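Local coordinates for protein cytosolic phospholipase A2 delta (Homo sapiens, PDB 5IZ5) that hydrolyses glycerophospholipids at the sn-2 position in a calcium-dependent manner, with a preference for linoleic acid there, at residues Tyr360-Ser365 against Asn657-Ser662; Leu465-Asn470 against Trp484-Pro489. The protein carries 3 engineered substitutions. All coordinates share one frame; numbering follows the deposited sequence.

Interaction 1. Residues Tyr360-Ser365 against Asn657-Ser662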
loop_
_atom_site.group_PDB
_atom_site.type_symbol
_atom_site.label_atom_id
_atom_site.label_comp_id
_atom_site.label_asym_id
_atom_site.label_seq_id
_atom_site.Cartn_x
_atom_site.Cartn_y
_atom_site.Cartn_z
ATOM N N TYR B 360 -12.690 -6.303 -15.667
ATOM C CA TYR B 360 -12.124 -5.838 -14.399
ATOM C C TYR B 360 -13.193 -5.426 -13.393
ATOM O O TYR B 360 -14.244 -4.904 -13.761
ATOM C CB TYR B 360 -11.209 -4.653 -14.651
ATOM C CG TYR B 360 -9.947 -4.981 -15.417
ATOM C CD1 TYR B 360 -8.984 -5.822 -14.876
ATOM C CD2 TYR B 360 -9.705 -4.424 -16.668
ATOM C CE1 TYR B 360 -7.819 -6.114 -15.565
ATOM C CE2 TYR B 360 -8.543 -4.706 -17.365
ATOM C CZ TYR B 360 -7.603 -5.552 -16.813
ATOM O OH TYR B 360 -6.435 -5.829 -17.486
ATOM N N PHE B 361 -12.903 -5.645 -12.113
ATOM C CA PHE B 361 -13.847 -5.358 -11.034
ATOM C C PHE B 361 -13.051 -4.754 -9.871
ATOM O O PHE B 361 -12.373 -5.472 -9.139
ATOM C CB PHE B 361 -14.576 -6.661 -10.664
ATOM C CG PHE B 361 -15.630 -6.532 -9.586
ATOM C CD1 PHE B 361 -16.005 -5.305 -9.043
ATOM C CD2 PHE B 361 -16.270 -7.676 -9.124
ATOM C CE1 PHE B 361 -16.971 -5.239 -8.050
ATOM C CE2 PHE B 361 -17.240 -7.612 -8.141
ATOM C CZ PHE B 361 -17.592 -6.389 -7.602
ATOM N N SER B 362 -13.112 -3.426 -9.737
ATOM C CA SER B 362 -12.379 -2.706 -8.692
ATOM C C SER B 362 -13.306 -2.207 -7.585
ATOM O O SER B 362 -14.482 -1.885 -7.821
ATOM C CB SER B 362 -11.590 -1.527 -9.269
ATOM O OG SER B 362 -12.443 -0.453 -9.616
ATOM N N GLY B 363 -12.758 -2.145 -6.374
ATOM C CA GLY B 363 -13.510 -1.687 -5.213
ATOM C C GLY B 363 -12.625 -1.217 -4.072
ATOM O O GLY B 363 -11.416 -1.518 -4.023
ATOM N N ILE B 364 -13.248 -0.463 -3.168
ATOM C CA ILE B 364 -12.617 0.019 -1.937
ATOM C C ILE B 364 -13.591 -0.133 -0.779
ATOM O O ILE B 364 -14.805 -0.269 -0.990
ATOM C CB ILE B 364 -12.225 1.507 -2.031
ATOM C CG1 ILE B 364 -13.417 2.352 -2.513
ATOM C CG2 ILE B 364 -11.039 1.683 -2.968
ATOM C CD1 ILE B 364 -13.248 3.836 -2.284
ATOM N N SER B 365 -13.046 -0.122 0.437
ATOM C CA SER B 365 -13.838 -0.097 1.669
ATOM C C SER B 365 -14.934 -1.191 1.698
ATOM O O SER B 365 -14.618 -2.339 1.398
ATOM C CB SER B 365 -14.390 1.303 1.917
ATOM O OG SER B 365 -14.442 1.540 3.328
ATOM N N ASN B 657 -13.105 8.869 -2.415
ATOM C CA ASN B 657 -14.028 7.742 -2.419
ATOM C C ASN B 657 -14.190 7.097 -3.796
ATOM O O ASN B 657 -15.310 6.980 -4.308
ATOM C CB ASN B 657 -15.387 8.197 -1.874
ATOM C CG ASN B 657 -16.327 7.044 -1.580
ATOM O OD1 ASN B 657 -15.900 5.924 -1.292
ATOM N ND2 ASN B 657 -17.624 7.316 -1.642
ATOM N N THR B 658 -13.071 6.635 -4.359
ATOM C CA THR B 658 -13.054 6.009 -5.678
ATOM C C THR B 658 -12.079 4.829 -5.747
ATOM O O THR B 658 -11.039 4.818 -5.075
ATOM C CB THR B 658 -12.656 7.020 -6.769
ATOM O OG1 THR B 658 -12.797 6.413 -8.058
ATOM C CG2 THR B 658 -11.201 7.509 -6.594
ATOM N N SER B 659 -12.427 3.837 -6.562
ATOM C CA SER B 659 -11.532 2.718 -6.853
ATOM C C SER B 659 -10.914 2.854 -8.247
ATOM O O SER B 659 -10.347 1.903 -8.772
ATOM C CB SER B 659 -12.276 1.383 -6.696
ATOM O OG SER B 659 -13.323 1.250 -7.628
ATOM N N SER B 660 -10.978 4.060 -8.810
ATOM C CA SER B 660 -10.591 4.316 -10.198
ATOM C C SER B 660 -9.109 4.162 -10.566
ATOM O O SER B 660 -8.799 3.809 -11.703
ATOM C CB SER B 660 -11.061 5.715 -10.617
ATOM O OG SER B 660 -10.457 6.720 -9.825
ATOM N N PRO B 661 -8.185 4.421 -9.626
ATOM C CA PRO B 661 -6.765 4.297 -9.994
ATOM C C PRO B 661 -6.370 2.956 -10.638
ATOM O O PRO B 661 -5.516 2.920 -11.529
ATOM C CB PRO B 661 -6.041 4.488 -8.660
ATOM C CG PRO B 661 -6.974 5.325 -7.866
ATOM C CD PRO B 661 -8.352 4.859 -8.228
ATOM N N SER B 662 -6.992 1.872 -10.196
ATOM C CA SER B 662 -6.747 0.551 -10.779
ATOM C C SER B 662 -7.224 0.454 -12.235
ATOM O O SER B 662 -6.680 -0.341 -13.011
ATOM C CB SER B 662 -7.416 -0.535 -9.924
ATOM O OG SER B 662 -6.579 -0.887 -8.823
#

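Interaction 2. Residues Leu465-Asn470 against Trp484-Pro489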
loop_
_atom_site.group_PDB
_atom_site.type_symbol
_atom_site.label_atom_id
_atom_site.label_comp_id
_atom_site.label_asym_id
_atom_site.label_seq_id
_atom_site.Cartn_x
_atom_site.Cartn_y
_atom_site.Cartn_z
ATOM N N LEU B 465 -9.894 -6.137 -8.183
ATOM C CA LEU B 465 -8.845 -5.196 -7.804
ATOM C C LEU B 465 -9.270 -4.425 -6.551
ATOM O O LEU B 465 -10.267 -3.696 -6.563
ATOM C CB LEU B 465 -8.565 -4.239 -8.960
ATOM C CG LEU B 465 -8.005 -4.923 -10.221
ATOM C CD1 LEU B 465 -8.251 -4.097 -11.474
ATOM C CD2 LEU B 465 -6.521 -5.226 -10.063
ATOM N N TYR B 466 -8.521 -4.602 -5.468
ATOM C CA TYR B 466 -8.831 -3.971 -4.195
ATOM C C TYR B 466 -7.779 -2.891 -3.940
ATOM O O TYR B 466 -6.578 -3.135 -4.134
ATOM C CB TYR B 466 -8.793 -4.991 -3.056
ATOM C CG TYR B 466 -9.532 -6.310 -3.276
ATOM C CD1 TYR B 466 -10.751 -6.561 -2.650
ATOM C CD2 TYR B 466 -8.983 -7.324 -4.058
ATOM C CE1 TYR B 466 -11.419 -7.768 -2.812
ATOM C CE2 TYR B 466 -9.648 -8.538 -4.233
ATOM C CZ TYR B 466 -10.863 -8.758 -3.605
ATOM O OH TYR B 466 -11.534 -9.958 -3.753
ATOM N N LEU B 467 -8.212 -1.707 -3.499
ATOM C CA LEU B 467 -7.279 -0.574 -3.331
ATOM C C LEU B 467 -7.113 -0.101 -1.888
ATOM O O LEU B 467 -8.045 -0.163 -1.075
ATOM C CB LEU B 467 -7.700 0.627 -4.186
ATOM C CG LEU B 467 -7.002 1.019 -5.496
ATOM C CD1 LEU B 467 -5.981 0.024 -6.016
ATOM C CD2 LEU B 467 -8.052 1.304 -6.556
ATOM N N SER B 468 -5.901 0.367 -1.598
ATOM C CA SER B 468 -5.592 1.067 -0.365
ATOM C C SER B 468 -4.545 2.145 -0.619
ATOM O O SER B 468 -3.881 2.139 -1.643
ATOM C CB SER B 468 -5.041 0.080 0.652
ATOM O OG SER B 468 -3.755 -0.343 0.246
ATOM N N LEU B 469 -4.388 3.057 0.332
ATOM C CA LEU B 469 -3.383 4.122 0.259
ATOM C C LEU B 469 -2.285 3.882 1.274
ATOM O O LEU B 469 -2.586 3.593 2.429
ATOM C CB LEU B 469 -4.031 5.482 0.566
ATOM C CG LEU B 469 -4.942 6.098 -0.517
ATOM C CD1 LEU B 469 -5.667 7.339 -0.011
ATOM C CD2 LEU B 469 -4.143 6.427 -1.771
ATOM N N ASN B 470 -1.029 3.996 0.843
ATOM C CA ASN B 470 0.100 4.048 1.763
ATOM C C ASN B 470 0.360 5.487 2.166
ATOM O O ASN B 470 0.479 6.373 1.321
ATOM C CB ASN B 470 1.381 3.475 1.163
ATOM C CG ASN B 470 2.513 3.417 2.179
ATOM O OD1 ASN B 470 2.350 2.862 3.260
ATOM N ND2 ASN B 470 3.659 3.993 1.839
ATOM N N TRP B 484 -0.967 4.917 -3.997
ATOM C CA TRP B 484 -1.946 3.861 -4.225
ATOM C C TRP B 484 -1.260 2.499 -4.210
ATOM O O TRP B 484 -0.263 2.293 -4.905
ATOM C CB TRP B 484 -2.699 4.080 -5.542
ATOM C CG TRP B 484 -3.563 5.312 -5.512
ATOM C CD1 TRP B 484 -3.243 6.548 -5.987
ATOM C CD2 TRP B 484 -4.876 5.426 -4.950
ATOM N NE1 TRP B 484 -4.280 7.424 -5.761
ATOM C CE2 TRP B 484 -5.296 6.760 -5.126
ATOM C CE3 TRP B 484 -5.736 4.530 -4.317
ATOM C CZ2 TRP B 484 -6.548 7.221 -4.689
ATOM C CZ3 TRP B 484 -6.983 4.984 -3.883
ATOM C CH2 TRP B 484 -7.379 6.318 -4.074
ATOM N N VAL B 485 -1.787 1.602 -3.384
ATOM C CA VAL B 485 -1.363 0.216 -3.345
ATOM C C VAL B 485 -2.532 -0.662 -3.797
ATOM O O VAL B 485 -3.580 -0.743 -3.155
ATOM C CB VAL B 485 -0.890 -0.214 -1.942
ATOM C CG1 VAL B 485 -0.499 -1.683 -1.949
ATOM C CG2 VAL B 485 0.287 0.641 -1.490
ATOM N N GLU B 486 -2.314 -1.339 -4.909
ATOM C CA GLU B 486 -3.328 -2.183 -5.529
ATOM C C GLU B 486 -3.152 -3.639 -5.116
ATOM O O GLU B 486 -2.019 -4.133 -5.087
ATOM C CB GLU B 486 -3.186 -2.031 -7.039
ATOM C CG GLU B 486 -3.898 -3.070 -7.874
ATOM C CD GLU B 486 -3.658 -2.816 -9.347
ATOM O OE1 GLU B 486 -4.314 -1.902 -9.894
ATOM O OE2 GLU B 486 -2.804 -3.517 -9.943
ATOM N N PHE B 487 -4.265 -4.315 -4.812
ATOM C CA PHE B 487 -4.268 -5.748 -4.497
ATOM C C PHE B 487 -5.075 -6.525 -5.538
ATOM O O PHE B 487 -6.206 -6.144 -5.867
ATOM C CB PHE B 487 -4.922 -6.021 -3.136
ATOM C CG PHE B 487 -4.177 -5.449 -1.962
ATOM C CD1 PHE B 487 -3.595 -6.288 -1.023
ATOM C CD2 PHE B 487 -4.069 -4.071 -1.783
ATOM C CE1 PHE B 487 -2.915 -5.768 0.071
ATOM C CE2 PHE B 487 -3.389 -3.541 -0.689
ATOM C CZ PHE B 487 -2.810 -4.389 0.237
ATOM N N SER B 488 -4.505 -7.622 -6.034
ATOM C CA SER B 488 -5.248 -8.589 -6.849
ATOM C C SER B 488 -4.812 -10.005 -6.475
ATOM O O SER B 488 -3.819 -10.174 -5.765
ATOM C CB SER B 488 -5.001 -8.348 -8.342
ATOM O OG SER B 488 -3.873 -9.072 -8.799
ATOM N N PRO B 489 -5.540 -11.030 -6.961
ATOM C CA PRO B 489 -5.115 -12.407 -6.701
ATOM C C PRO B 489 -3.748 -12.763 -7.286
ATOM O O PRO B 489 -3.129 -13.721 -6.825
ATOM C CB PRO B 489 -6.213 -13.247 -7.364
ATOM C CG PRO B 489 -7.395 -12.338 -7.439
ATOM C CD PRO B 489 -6.804 -10.992 -7.715
#

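Interaction 1. Residues Tyr360-Ser365 against Asn657-Ser662
S362, I364 and S659 carry this contact, which shows how a nucleophile elbow is backed by a loop distant in sequence. Strand 360-363 runs into the G-X-S-G-S motif of the cytosolic phospholipases, here with I364 as X; S365, the nucleophile, sits at the sharp turn (phi 51°, psi -132°) ahead of helix 367-375, and its OG is hydrogen-bonded to D651, the proton acceptor by similarity. The loop 657-662 runs broadly against this strand, with the CA atoms of G363 and S659 nearest each other.

S362 and S659 turn their side chains toward each other, and the two hydroxyls meet, S362 OG lying 2.8 Å from S659 OG. The S659 carbonyl O, 3.3 Å from S362 OG, is a weak alternative acceptor for the one proton of that hydroxyl, and S659 OG is also bonded to A331 O of the neighbouring strand 327-331. Beside this polar pair, S659 CB packs on G363 N at 3.6 Å.

I364 also reaches toward the loop, using both branches. CG1 stands between the backbone N and the carbonyl carbon (chi1 51°) and its extended chain carries CD1 across to T658 N, 3.5 Å away, while CG2 lies against S659 CB at 3.9 Å. Were this isoleucine an alanine, N657 and T658 would probably lose their apolar neighbour and a gap would open toward residues 657-659. The N657 side chain passes obliquely by the isoleucine; its OD1 accepts a hydrogen bond from G333 N, next to the substrate-binding G334 and G335, and lies 3.5 Å from I364 CD1.

Interaction 2. Residues Leu465-Asn470 against Trp484-Pro489
The indole of W484 has L469 over one face: CD2 stands 3.4 Å from the centroid of the six-membered ring, 13° off the normal, a CH-pi contact between side chains that lie alongside each other. L469 CG, anti to the carbonyl carbon (chi1 -73°), helps bring CD2 there. L467 meets the same indole obliquely, its CG 3.9 Å from W484 CE3. On the other side of the sheet the rings of Y466 and F487 receive oxygens at their edges: F487 O lies in the tyrosine plane, 3.5 Å from Y466 CD2, and S468 OG comes within 3.4 Å of F487 CE2 while making a weak hydrogen bond to V485 O. The Y466 ring is also stacked with W531.

These side chains alternate on an antiparallel hairpin. Y466-F487 and S468-V485 are hydrogen-bonded pairs, each joined by two backbone bonds, the shortest being F487 N to Y466 O at 2.7 Å; L467-E486 and L469-W484 are non-hydrogen-bonded pairs. L465 CD2 rests 3.8 Å from E486 CD, against a buried carboxylate held by S662, R665 and R668.

Strand 463-471 also pairs with strand 360-363, leading to the nucleophile S365, and strand 649-650, leading to D651; helix 367-375 reaches Y466, and V485 and F487 pack on strand 492-494.

Overall arrangement
From the N terminus, the chain passes the C2 domain and a probable second C2 domain and enters the catalytic domain, where strand 360-363 leads to the nucleophile and into helix 367-375. Several helices later it returns to the sheet as strand 463-471, parallel to strand 360-363 and bonded to it from F361 O to L465 N. The hairpin then turns back, and interaction 2 closes a loop of 13 residues. Interaction 1 closes only after strand 649-650 and D651, when 657-662 comes back to the elbow across 291 residues; the smaller loop thus lies wholly within the larger. Together they tie the hairpin, the nucleophile strand and the loop following D651 into one core.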